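Local coordinates for beta-lactamase inhibitory protein BLIP-I (Streptomyces exfoliatus, PDB 3GMV) that probably inhibits beta-lactamases by binding them through the concave face of its antiparallel sheet, at residues 64-78 / 101-115. Residues are numbered along the deposited sequence; the frame is centred on the assembly and turned at random.
Sequences WSKRNEYLYKAKTPS and PKDSCVSQGESYPNW. With TAM (tris(hydroxyethyl)aminomethane), chain B.
Gly109 lets strands 64-69 and 105-111 close to a CA-CA distance of 3.9 Å at Arg67. Its backbone angles would press any CB on the preceding carbonyl, and, having no side chain, it lies close against Lys66 O and Arg67 CA. One residue on from Arg67, Asn68, its CG held between backbone N and carbonyl carbon (chi1 81°), brings its amide beside Gln108 CA, and ND2 reaches Ser107 O at 3.0 Å from above the carbonyl plane; an amide suits this, having N-H to give here and OD1 to take water 2. These are the fourth and fifth of eight strands in the antiparallel sheet, consistent with the seam between the two halves of the BLIP fold, and a classic beta bulge at Gln108 and Gly109 faces Lys124. Where the strands part, the CG1 knob of Val106 fits against Tyr72 CB (3.7 Å) and Ala74 N (3.5 Å). Small Ala74 brings CB within 3.5 Å of Ser104 O. Ser104 suits its place because its hydroxyl OG accepts the N-H of Ser78 N at 2.9 Å. At the far end the flat indole of Trp64 lies between Ser65 CB on one face and the amine of the bound tris(hydroxyethyl)aminomethane over the centre of the other, while Ser111 CB, 3.9 Å from Trp64 CZ3, and Pro113 CA meet it obliquely.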
# COMPACT_ATOMS: atom_id res chain seq x y z
N TRP A 64 7.70 -3.41 -10.27
CA TRP A 64 8.24 -2.20 -9.68
C TRP A 64 7.27 -1.60 -8.66
O TRP A 64 7.65 -0.72 -7.88
CB TRP A 64 8.55 -1.14 -10.78
CG TRP A 64 7.32 -0.61 -11.45
CD1 TRP A 64 6.67 -1.16 -12.53
CD2 TRP A 64 6.57 0.55 -11.08
NE1 TRP A 64 5.56 -0.42 -12.84
CE2 TRP A 64 5.47 0.63 -11.98
CE3 TRP A 64 6.70 1.52 -10.08
CZ2 TRP A 64 4.51 1.64 -11.90
CZ3 TRP A 64 5.74 2.55 -10.02
CH2 TRP A 64 4.67 2.59 -10.92
N SER A 65 6.02 -2.06 -8.65
CA SER A 65 5.03 -1.43 -7.78
C SER A 65 4.08 -2.46 -7.14
O SER A 65 3.56 -3.33 -7.83
CB SER A 65 4.18 -0.45 -8.60
OG SER A 65 3.17 0.13 -7.77
N LYS A 66 3.88 -2.33 -5.83
CA LYS A 66 2.86 -3.06 -5.10
C LYS A 66 1.92 -2.07 -4.45
O LYS A 66 2.38 -1.08 -3.86
CB LYS A 66 3.51 -3.89 -3.98
CG LYS A 66 4.48 -4.95 -4.50
CD LYS A 66 5.32 -5.62 -3.40
CE LYS A 66 4.47 -6.36 -2.40
NZ LYS A 66 5.36 -6.97 -1.36
N ARG A 67 0.63 -2.37 -4.49
CA ARG A 67 -0.34 -1.53 -3.79
C ARG A 67 -1.40 -2.46 -3.22
O ARG A 67 -1.57 -3.60 -3.70
CB ARG A 67 -0.98 -0.48 -4.74
CG ARG A 67 -1.84 -1.06 -5.89
CD ARG A 67 -2.12 0.01 -6.96
NE ARG A 67 -2.89 -0.54 -8.08
CZ ARG A 67 -4.22 -0.50 -8.16
NH1 ARG A 67 -4.94 0.05 -7.19
NH2 ARG A 67 -4.83 -1.01 -9.21
N ASN A 68 -2.10 -1.99 -2.19
CA ASN A 68 -3.21 -2.75 -1.68
C ASN A 68 -4.16 -1.85 -0.93
O ASN A 68 -3.81 -0.72 -0.52
CB ASN A 68 -2.71 -3.86 -0.75
CG ASN A 68 -2.41 -3.35 0.65
OD1 ASN A 68 -3.32 -3.25 1.49
ND2 ASN A 68 -1.12 -3.10 0.94
N GLU A 69 -5.39 -2.33 -0.76
CA GLU A 69 -6.26 -1.75 0.24
C GLU A 69 -6.81 -2.87 1.08
O GLU A 69 -7.20 -3.93 0.56
CB GLU A 69 -7.40 -0.95 -0.38
CG GLU A 69 -6.93 0.38 -0.96
CD GLU A 69 -8.08 1.22 -1.44
OE1 GLU A 69 -8.49 1.02 -2.59
OE2 GLU A 69 -8.59 2.06 -0.66
N TYR A 70 -6.78 -2.66 2.38
CA TYR A 70 -7.48 -3.54 3.34
C TYR A 70 -6.81 -4.87 3.65
O TYR A 70 -7.37 -5.66 4.40
CB TYR A 70 -8.97 -3.76 2.96
CG TYR A 70 -9.69 -2.52 2.45
CD1 TYR A 70 -9.54 -1.29 3.09
CD2 TYR A 70 -10.51 -2.58 1.33
CE1 TYR A 70 -10.18 -0.16 2.62
CE2 TYR A 70 -11.16 -1.44 0.85
CZ TYR A 70 -10.98 -0.24 1.51
OH TYR A 70 -11.60 0.90 1.04
N LEU A 71 -5.61 -5.12 3.14
CA LEU A 71 -4.93 -6.37 3.49
C LEU A 71 -4.50 -6.39 4.95
O LEU A 71 -4.32 -7.46 5.52
CB LEU A 71 -3.69 -6.62 2.62
CG LEU A 71 -3.97 -6.89 1.15
CD1 LEU A 71 -2.68 -7.09 0.36
CD2 LEU A 71 -4.90 -8.14 1.01
N TYR A 72 -4.28 -5.21 5.52
CA TYR A 72 -3.85 -5.09 6.90
C TYR A 72 -4.78 -4.14 7.66
O TYR A 72 -5.34 -3.23 7.08
CB TYR A 72 -2.44 -4.49 6.95
CG TYR A 72 -1.44 -5.33 6.22
CD1 TYR A 72 -0.85 -6.42 6.83
CD2 TYR A 72 -1.07 -5.01 4.91
CE1 TYR A 72 0.09 -7.18 6.15
CE2 TYR A 72 -0.15 -5.78 4.22
CZ TYR A 72 0.42 -6.86 4.85
OH TYR A 72 1.33 -7.64 4.17
N LYS A 73 -4.96 -4.39 8.95
CA LYS A 73 -5.74 -3.47 9.78
C LYS A 73 -4.77 -2.92 10.82
O LYS A 73 -3.91 -3.63 11.33
CB LYS A 73 -6.89 -4.24 10.47
CG LYS A 73 -7.99 -4.70 9.51
CD LYS A 73 -8.97 -5.66 10.21
CE LYS A 73 -9.85 -6.39 9.19
NZ LYS A 73 -10.47 -5.40 8.27
N ALA A 74 -4.90 -1.65 11.15
CA ALA A 74 -4.04 -1.04 12.16
C ALA A 74 -4.12 -1.77 13.48
O ALA A 74 -5.19 -2.20 13.88
CB ALA A 74 -4.42 0.43 12.36
N LYS A 75 -2.99 -1.89 14.14
CA LYS A 75 -2.90 -2.51 15.46
C LYS A 75 -3.71 -1.72 16.47
O LYS A 75 -4.53 -2.30 17.23
CB LYS A 75 -1.46 -2.62 15.92
CG LYS A 75 -1.29 -3.00 17.40
CD LYS A 75 0.14 -3.44 17.73
CE LYS A 75 0.42 -3.23 19.23
NZ LYS A 75 1.84 -3.44 19.61
N THR A 76 -3.51 -0.41 16.44
CA THR A 76 -4.18 0.52 17.35
C THR A 76 -4.68 1.75 16.62
O THR A 76 -4.00 2.79 16.62
CB THR A 76 -3.23 0.95 18.45
OG1 THR A 76 -2.56 -0.22 18.96
CG2 THR A 76 -3.98 1.68 19.59
N PRO A 77 -5.86 1.65 15.98
CA PRO A 77 -6.43 2.82 15.29
C PRO A 77 -6.66 3.95 16.30
O PRO A 77 -7.46 3.80 17.23
CB PRO A 77 -7.78 2.32 14.78
CG PRO A 77 -7.76 0.81 14.93
CD PRO A 77 -6.74 0.47 15.94
N SER A 78 -6.00 5.07 16.12
CA SER A 78 -5.99 6.08 17.15
C SER A 78 -5.53 7.44 16.67
O SER A 78 -5.39 8.38 17.48
CB SER A 78 -5.09 5.63 18.28
OG SER A 78 -3.77 5.45 17.83
N PRO A 101 1.17 8.13 15.74
CA PRO A 101 1.51 6.76 16.25
C PRO A 101 1.49 5.71 15.12
O PRO A 101 0.42 5.42 14.52
CB PRO A 101 0.42 6.50 17.30
CG PRO A 101 -0.74 7.40 16.92
CD PRO A 101 -0.13 8.62 16.21
N LYS A 102 2.67 5.15 14.81
CA LYS A 102 2.77 4.22 13.70
C LYS A 102 1.86 3.00 13.88
O LYS A 102 1.43 2.39 12.88
CB LYS A 102 4.23 3.79 13.46
CG LYS A 102 4.42 3.20 12.08
CD LYS A 102 5.90 2.95 11.78
CE LYS A 102 6.08 1.73 10.89
NZ LYS A 102 5.86 2.06 9.49
N ASP A 103 1.55 2.63 15.12
CA ASP A 103 0.64 1.49 15.32
C ASP A 103 -0.77 1.83 14.84
O ASP A 103 -1.63 0.95 14.78
CB ASP A 103 0.57 1.07 16.80
CG ASP A 103 1.77 0.26 17.26
OD1 ASP A 103 2.57 -0.20 16.42
OD2 ASP A 103 1.92 0.10 18.49
N SER A 104 -1.03 3.11 14.51
CA SER A 104 -2.34 3.46 13.96
C SER A 104 -2.39 3.33 12.45
O SER A 104 -3.37 3.75 11.85
CB SER A 104 -2.75 4.91 14.32
OG SER A 104 -4.09 5.18 13.96
N CYS A 105 -1.32 2.78 11.84
CA CYS A 105 -1.13 2.83 10.39
C CYS A 105 -0.70 1.48 9.80
O CYS A 105 -0.10 0.64 10.49
CB CYS A 105 -0.05 3.83 10.04
SG CYS A 105 -0.26 5.47 10.87
N VAL A 106 -0.96 1.32 8.52
CA VAL A 106 -0.51 0.13 7.81
C VAL A 106 -0.04 0.58 6.44
O VAL A 106 -0.37 1.68 6.00
CB VAL A 106 -1.67 -0.88 7.59
CG1 VAL A 106 -2.24 -1.36 8.92
CG2 VAL A 106 -2.77 -0.27 6.66
N SER A 107 0.68 -0.32 5.75
CA SER A 107 1.07 -0.04 4.37
C SER A 107 -0.01 -0.31 3.35
O SER A 107 -0.66 -1.38 3.35
CB SER A 107 2.36 -0.80 4.01
OG SER A 107 2.77 -0.48 2.68
N GLN A 108 -0.24 0.66 2.47
CA GLN A 108 -1.05 0.45 1.29
C GLN A 108 -0.21 0.42 0.02
O GLN A 108 -0.74 0.49 -1.10
CB GLN A 108 -2.15 1.52 1.20
CG GLN A 108 -3.27 1.21 2.21
CD GLN A 108 -4.50 2.05 1.97
OE1 GLN A 108 -4.46 3.03 1.22
NE2 GLN A 108 -5.60 1.68 2.59
N GLY A 109 1.10 0.37 0.16
CA GLY A 109 1.89 0.25 -1.07
C GLY A 109 3.36 0.61 -0.95
O GLY A 109 3.76 1.38 -0.05
N GLU A 110 4.17 0.05 -1.85
CA GLU A 110 5.60 0.41 -1.95
C GLU A 110 5.95 0.37 -3.44
O GLU A 110 5.39 -0.44 -4.19
CB GLU A 110 6.51 -0.56 -1.18
CG GLU A 110 6.38 -0.50 0.34
CD GLU A 110 7.30 -1.46 1.04
OE1 GLU A 110 7.67 -2.48 0.42
OE2 GLU A 110 7.63 -1.20 2.22
N SER A 111 6.86 1.23 -3.89
CA SER A 111 7.22 1.16 -5.30
C SER A 111 8.62 1.71 -5.53
O SER A 111 9.09 2.56 -4.77
CB SER A 111 6.20 1.91 -6.16
OG SER A 111 6.33 3.32 -5.99
N TYR A 112 9.27 1.16 -6.55
CA TYR A 112 10.54 1.67 -7.06
C TYR A 112 10.31 2.21 -8.48
O TYR A 112 10.39 1.47 -9.45
CB TYR A 112 11.58 0.55 -7.07
CG TYR A 112 12.13 0.18 -5.71
CD1 TYR A 112 13.06 1.00 -5.06
CD2 TYR A 112 11.73 -1.01 -5.07
CE1 TYR A 112 13.56 0.67 -3.82
CE2 TYR A 112 12.24 -1.36 -3.81
CZ TYR A 112 13.16 -0.50 -3.20
OH TYR A 112 13.67 -0.85 -1.97
N PRO A 113 9.95 3.49 -8.59
CA PRO A 113 9.56 4.03 -9.89
C PRO A 113 10.70 4.00 -10.90
O PRO A 113 10.46 4.07 -12.09
CB PRO A 113 9.14 5.46 -9.59
CG PRO A 113 8.93 5.52 -8.11
CD PRO A 113 9.87 4.51 -7.53
N ASN A 114 11.92 3.85 -10.42
CA ASN A 114 13.07 3.85 -11.31
C ASN A 114 13.68 2.46 -11.46
O ASN A 114 14.81 2.31 -11.93
CB ASN A 114 14.10 4.88 -10.78
CG ASN A 114 13.50 6.27 -10.74
OD1 ASN A 114 12.82 6.69 -11.68
ND2 ASN A 114 13.71 6.99 -9.63
N TRP A 115 12.92 1.45 -11.05
CA TRP A 115 13.38 0.05 -11.08
C TRP A 115 14.04 -0.28 -12.41
O TRP A 115 13.47 0.03 -13.45
CB TRP A 115 12.20 -0.94 -10.87
CG TRP A 115 12.73 -2.34 -10.76
CD1 TRP A 115 12.84 -3.26 -11.79
CD2 TRP A 115 13.26 -2.98 -9.60
NE1 TRP A 115 13.42 -4.42 -11.32
CE2 TRP A 115 13.69 -4.27 -9.98
CE3 TRP A 115 13.42 -2.58 -8.26
CZ2 TRP A 115 14.26 -5.17 -9.08
CZ3 TRP A 115 13.98 -3.48 -7.37
CH2 TRP A 115 14.42 -4.75 -7.78
C TAM B . 7.58 3.21 -14.59
C1 TAM B . 6.60 4.23 -14.05
C2 TAM B . 8.86 3.89 -15.06
C3 TAM B . 6.94 2.44 -15.72
C4 TAM B . 7.11 4.85 -12.76
C5 TAM B . 9.23 5.09 -14.19
C6 TAM B . 7.76 1.21 -16.09
N TAM B . 7.90 2.27 -13.52
O4 TAM B . 6.12 5.77 -12.27
O5 TAM B . 9.23 6.30 -14.97
O6 TAM B . 9.00 1.20 -15.36
O HOH W 1 5.26 -4.00 0.06
O HOH W 2 -3.42 -2.34 4.07
O HOH W 3 -8.11 3.18 1.80
O HOH W 4 -5.52 -0.68 4.17
O HOH W 5 -0.38 -1.26 12.62
O HOH W 6 -0.19 0.57 20.15